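Local atomic coordinates of type IV pilus assembly protein PilF (PDB entry 5OIU), a protein that probably powers type IV pilus assembly as a hexameric AAA+ motor, binding and hydrolysing ATP. Residues I220-L234 with L255-A268. Numbering follows the deposited sequence.
Sequences IRDSETAKIATEAAL and LDEMGVEPFNISAA
Ile220 CG2 meets the methyl end of Met258, 4.2 Å from its CE. That methyl lies against the backbone of the turn leading into helix 223-234, with Met258 CE 3.6 Å from Asp222 N. Asp222 N-caps this helix: its OD1 takes both Thr225 N and Thr225 OG1, fixing the carboxylate over the first turn. Ser223 supplies a hydrogen bond across the contact, its OG giving its proton to Met258 O at 2.6 Å, 22° from the carbonyl plane. The accepting carbonyl stands in the Schellman motif that ends helix 248-257, where Gly259 takes positive phi. One turn on, Ala226 CB sits against Val260 CG2 (3.7 Å) and, more loosely, Leu255 CD2 and Met258 CB. Lys227 bends at chi2 and chi4 to lay its chain along the 259-261 link, CE 3.4 Å from Gly259 O, and brings its amine beside Asn264, whose side chain it crosses at about a right angle. Thr230 turns its two branches to different tasks. OG1, beside its own backbone N (chi1 -53°), donates to Ala226 O, which Thr230 N reaches from the opposite face, while CG2 packs on Val260 CG1 and Ala268 CB. A glycine here would probably leave Val260 CG1 and Ala268 CB without their methyl neighbour and Ala226 O without its second donor. Ala233 CB touches Ala268 CB, and Leu234 closes the row with CD2 on Ala267 CB (3.4 Å) and CD1 against the Asn264 side chain. Helices 223-234 and 262-268 cross at 48°, axes 9.2 Å apart, on one flank of the mixed sheet of the P-loop ATPase core: Ala233 and Ala268 rest on Ile144 of strand 143-148, Ile220 on strand 238-243, and helix 339-347 packs against Ile265.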
loop_
_atom_site.group_PDB
_atom_site.type_symbol
_atom_site.label_atom_id
_atom_site.label_comp_id
_atom_site.label_asym_id
_atom_site.label_seq_id
_atom_site.Cartn_x
_atom_site.Cartn_y
_atom_site.Cartn_z
ATOM N N ILE C 220 17.021 -1.166 18.609
ATOM C CA ILE C 220 16.592 -1.801 17.372
ATOM C C ILE C 220 16.614 -0.715 16.305
ATOM O O ILE C 220 15.680 0.078 16.194
ATOM C CB ILE C 220 15.199 -2.421 17.492
ATOM C CG1 ILE C 220 15.162 -3.494 18.585
ATOM C CG2 ILE C 220 14.764 -2.997 16.126
ATOM C CD1 ILE C 220 13.909 -4.362 18.557
ATOM N N ARG C 221 17.680 -0.679 15.510
ATOM C CA ARG C 221 17.816 0.356 14.498
ATOM C C ARG C 221 18.189 -0.186 13.126
ATOM O O ARG C 221 18.619 0.584 12.268
ATOM C CB ARG C 221 18.848 1.402 14.936
ATOM C CG ARG C 221 20.176 0.824 15.323
ATOM C CD ARG C 221 21.279 1.850 15.179
ATOM N NE ARG C 221 22.611 1.239 15.158
ATOM C CZ ARG C 221 23.579 1.540 16.022
ATOM N NH1 ARG C 221 23.360 2.451 16.977
ATOM N NH2 ARG C 221 24.764 0.939 15.928
ATOM N N ASP C 222 18.059 -1.479 12.886
ATOM C CA ASP C 222 18.187 -1.963 11.525
ATOM C C ASP C 222 17.252 -3.148 11.371
ATOM O O ASP C 222 16.684 -3.641 12.351
ATOM C CB ASP C 222 19.647 -2.284 11.157
ATOM C CG ASP C 222 20.267 -3.352 12.033
ATOM O OD1 ASP C 222 19.708 -4.470 12.150
ATOM O OD2 ASP C 222 21.354 -3.070 12.580
ATOM N N SER C 223 17.056 -3.571 10.142
ATOM C CA SER C 223 16.160 -4.649 9.854
ATOM C C SER C 223 16.600 -6.004 10.399
ATOM O O SER C 223 15.864 -6.614 11.079
ATOM C CB SER C 223 15.825 -4.673 8.372
ATOM O OG SER C 223 15.112 -3.515 8.014
ATOM N N GLU C 224 17.807 -6.449 10.097
ATOM C CA GLU C 224 18.332 -7.716 10.612
ATOM C C GLU C 224 18.152 -7.837 12.123
ATOM O O GLU C 224 17.756 -8.901 12.629
ATOM C CB GLU C 224 19.812 -7.851 10.236
ATOM C CG GLU C 224 20.230 -9.231 9.751
ATOM C CD GLU C 224 19.282 -9.796 8.669
ATOM O OE1 GLU C 224 18.720 -8.995 7.868
ATOM O OE2 GLU C 224 19.099 -11.045 8.618
ATOM N N THR C 225 18.411 -6.743 12.854
ATOM C CA THR C 225 18.269 -6.754 14.307
ATOM C C THR C 225 16.814 -6.906 14.724
ATOM O O THR C 225 16.504 -7.680 15.637
ATOM C CB THR C 225 18.862 -5.477 14.917
ATOM O OG1 THR C 225 20.284 -5.442 14.682
ATOM C CG2 THR C 225 18.574 -5.407 16.410
ATOM N N ALA C 226 15.905 -6.178 14.068
ATOM C CA ALA C 226 14.491 -6.328 14.388
ATOM C C ALA C 226 14.023 -7.757 14.137
ATOM O O ALA C 226 13.219 -8.303 14.901
ATOM C CB ALA C 226 13.648 -5.338 13.581
ATOM N N LYS C 227 14.517 -8.385 13.075
ATOM C CA LYS C 227 14.038 -9.726 12.774
ATOM C C LYS C 227 14.613 -10.739 13.759
ATOM O O LYS C 227 13.876 -11.583 14.279
ATOM C CB LYS C 227 14.352 -10.092 11.318
ATOM C CG LYS C 227 13.115 -10.080 10.379
ATOM C CD LYS C 227 12.190 -11.332 10.591
ATOM C CE LYS C 227 10.790 -11.213 9.913
ATOM N NZ LYS C 227 9.692 -11.818 10.724
ATOM N N ILE C 228 15.907 -10.639 14.081
ATOM C CA ILE C 228 16.487 -11.558 15.068
ATOM C C ILE C 228 15.865 -11.343 16.446
ATOM O O ILE C 228 15.576 -12.300 17.170
ATOM C CB ILE C 228 18.018 -11.419 15.117
ATOM C CG1 ILE C 228 18.631 -11.828 13.780
ATOM C CG2 ILE C 228 18.589 -12.255 16.231
ATOM C CD1 ILE C 228 20.037 -11.394 13.625
ATOM N N ALA C 229 15.625 -10.090 16.826
ATOM C CA ALA C 229 15.012 -9.851 18.127
ATOM C C ALA C 229 13.603 -10.428 18.184
ATOM O O ALA C 229 13.220 -11.022 19.196
ATOM C CB ALA C 229 15.008 -8.355 18.445
ATOM N N THR C 230 12.821 -10.286 17.105
ATOM C CA THR C 230 11.487 -10.886 17.096
ATOM C C THR C 230 11.574 -12.407 17.113
ATOM O O THR C 230 10.796 -13.072 17.803
ATOM C CB THR C 230 10.687 -10.421 15.876
ATOM O OG1 THR C 230 10.692 -8.997 15.806
ATOM C CG2 THR C 230 9.244 -10.889 15.971
ATOM N N GLU C 231 12.521 -12.968 16.360
ATOM C CA GLU C 231 12.690 -14.417 16.318
ATOM C C GLU C 231 13.040 -14.965 17.697
ATOM O O GLU C 231 12.483 -15.983 18.126
ATOM C CB GLU C 231 13.770 -14.776 15.287
ATOM C CG GLU C 231 14.385 -16.177 15.398
ATOM C CD GLU C 231 15.527 -16.404 14.391
ATOM O OE1 GLU C 231 15.841 -15.465 13.622
ATOM O OE2 GLU C 231 16.104 -17.523 14.367
ATOM N N ALA C 232 13.940 -14.286 18.417
ATOM C CA ALA C 232 14.322 -14.768 19.742
ATOM C C ALA C 232 13.159 -14.680 20.723
ATOM O O ALA C 232 13.035 -15.530 21.606
ATOM C CB ALA C 232 15.529 -13.992 20.264
ATOM N N ALA C 233 12.285 -13.683 20.585
ATOM C CA ALA C 233 11.064 -13.711 21.379
ATOM C C ALA C 233 10.172 -14.890 20.988
ATOM O O ALA C 233 9.558 -15.521 21.855
ATOM C CB ALA C 233 10.311 -12.399 21.241
ATOM N N LEU C 234 10.106 -15.212 19.688
ATOM C CA LEU C 234 9.233 -16.288 19.219
ATOM C C LEU C 234 9.660 -17.646 19.768
ATOM O O LEU C 234 8.827 -18.424 20.245
ATOM C CB LEU C 234 9.221 -16.325 17.697
ATOM C CG LEU C 234 8.339 -15.240 17.096
ATOM C CD1 LEU C 234 8.442 -15.243 15.586
ATOM C CD2 LEU C 234 6.911 -15.445 17.563
ATOM N N LEU C 255 8.067 -1.693 13.394
ATOM C CA LEU C 255 8.596 -3.046 13.186
ATOM C C LEU C 255 8.183 -3.578 11.823
ATOM O O LEU C 255 8.982 -4.213 11.119
ATOM C CB LEU C 255 8.110 -4.005 14.284
ATOM C CG LEU C 255 8.779 -3.972 15.660
ATOM C CD1 LEU C 255 8.019 -4.823 16.660
ATOM C CD2 LEU C 255 10.210 -4.442 15.538
ATOM N N ASP C 256 6.925 -3.327 11.442
ATOM C CA ASP C 256 6.432 -3.726 10.130
ATOM C C ASP C 256 7.293 -3.141 9.016
ATOM O O ASP C 256 7.633 -3.847 8.059
ATOM C CB ASP C 256 4.970 -3.291 9.997
ATOM C CG ASP C 256 4.281 -3.837 8.750
ATOM O OD1 ASP C 256 4.910 -4.543 7.932
ATOM O OD2 ASP C 256 3.072 -3.561 8.612
ATOM N N GLU C 257 7.683 -1.864 9.135
ATOM C CA GLU C 257 8.483 -1.251 8.080
ATOM C C GLU C 257 9.899 -1.792 8.039
ATOM O O GLU C 257 10.528 -1.795 6.974
ATOM C CB GLU C 257 8.540 0.264 8.236
ATOM C CG GLU C 257 7.258 0.895 8.661
ATOM C CD GLU C 257 7.436 2.363 8.991
ATOM O OE1 GLU C 257 6.421 3.095 8.991
ATOM O OE2 GLU C 257 8.594 2.783 9.236
ATOM N N MET C 258 10.403 -2.266 9.149
ATOM C CA MET C 258 11.731 -2.780 9.135
ATOM C C MET C 258 11.818 -4.180 8.559
ATOM O O MET C 258 12.885 -4.708 8.406
ATOM C CB MET C 258 12.366 -2.672 10.498
ATOM C CG MET C 258 12.494 -1.255 10.981
ATOM S SD MET C 258 12.866 -1.095 12.716
ATOM C CE MET C 258 14.574 -0.700 12.637
ATOM N N GLY C 259 10.684 -4.760 8.222
ATOM C CA GLY C 259 10.636 -6.059 7.600
ATOM C C GLY C 259 10.242 -7.190 8.508
ATOM O O GLY C 259 10.434 -8.352 8.143
ATOM N N VAL C 260 9.711 -6.896 9.684
ATOM C CA VAL C 260 9.218 -7.945 10.554
ATOM C C VAL C 260 7.843 -8.347 10.055
ATOM O O VAL C 260 6.952 -7.502 9.945
ATOM C CB VAL C 260 9.159 -7.473 12.009
ATOM C CG1 VAL C 260 8.895 -8.661 12.921
ATOM C CG2 VAL C 260 10.455 -6.776 12.382
ATOM N N GLU C 261 7.670 -9.629 9.752
ATOM C CA GLU C 261 6.374 -10.120 9.296
ATOM C C GLU C 261 5.293 -9.772 10.312
ATOM O O GLU C 261 5.472 -10.022 11.511
ATOM C CB GLU C 261 6.395 -11.635 9.083
ATOM C CG GLU C 261 7.115 -12.069 7.838
ATOM C CD GLU C 261 6.389 -11.638 6.599
ATOM O OE1 GLU C 261 5.176 -11.351 6.700
ATOM O OE2 GLU C 261 7.027 -11.596 5.526
ATOM N N PRO C 262 4.172 -9.206 9.887
ATOM C CA PRO C 262 3.083 -8.943 10.841
ATOM C C PRO C 262 2.682 -10.165 11.657
ATOM O O PRO C 262 2.329 -10.025 12.837
ATOM C CB PRO C 262 1.942 -8.457 9.940
ATOM C CG PRO C 262 2.646 -7.898 8.730
ATOM C CD PRO C 262 3.855 -8.748 8.521
ATOM N N PHE C 263 2.732 -11.369 11.086
ATOM C CA PHE C 263 2.354 -12.516 11.900
ATOM C C PHE C 263 3.406 -12.791 12.968
ATOM O O PHE C 263 3.056 -13.144 14.099
ATOM C CB PHE C 263 2.054 -13.755 11.025
ATOM C CG PHE C 263 3.243 -14.333 10.274
ATOM C CD1 PHE C 263 4.165 -15.155 10.912
ATOM C CD2 PHE C 263 3.372 -14.139 8.916
ATOM C CE1 PHE C 263 5.235 -15.724 10.212
ATOM C CE2 PHE C 263 4.431 -14.698 8.213
ATOM C CZ PHE C 263 5.367 -15.500 8.866
ATOM N N ASN C 264 4.684 -12.569 12.656
ATOM C CA ASN C 264 5.708 -12.669 13.689
ATOM C C ASN C 264 5.599 -11.530 14.710
ATOM O O ASN C 264 5.872 -11.743 15.895
ATOM C CB ASN C 264 7.096 -12.730 13.039
ATOM C CG ASN C 264 7.426 -14.136 12.479
ATOM O OD1 ASN C 264 6.752 -15.123 12.804
ATOM N ND2 ASN C 264 8.462 -14.224 11.653
ATOM N N ILE C 265 5.167 -10.334 14.294
ATOM C CA ILE C 265 4.930 -9.265 15.264
ATOM C C ILE C 265 3.785 -9.639 16.194
ATOM O O ILE C 265 3.869 -9.468 17.416
ATOM C CB ILE C 265 4.654 -7.934 14.537
ATOM C CG1 ILE C 265 5.820 -7.565 13.624
ATOM C CG2 ILE C 265 4.371 -6.829 15.509
ATOM C CD1 ILE C 265 5.633 -6.251 12.869
ATOM N N SER C 266 2.704 -10.172 15.630
ATOM C CA SER C 266 1.536 -10.510 16.438
ATOM C C SER C 266 1.862 -11.588 17.466
ATOM O O SER C 266 1.384 -11.542 18.605
ATOM C CB SER C 266 0.387 -10.961 15.530
ATOM O OG SER C 266 -0.814 -11.064 16.280
ATOM N N ALA C 267 2.692 -12.555 17.085
ATOM C CA ALA C 267 2.981 -13.690 17.946
ATOM C C ALA C 267 3.938 -13.367 19.095
ATOM O O ALA C 267 3.943 -14.094 20.091
ATOM C CB ALA C 267 3.551 -14.835 17.102
ATOM N N ALA C 268 4.741 -12.305 18.990
ATOM C CA ALA C 268 5.884 -12.087 19.879
ATOM C C ALA C 268 5.753 -10.858 20.763
ATOM O O ALA C 268 6.216 -10.873 21.913
ATOM C CB ALA C 268 7.179 -11.964 19.062
#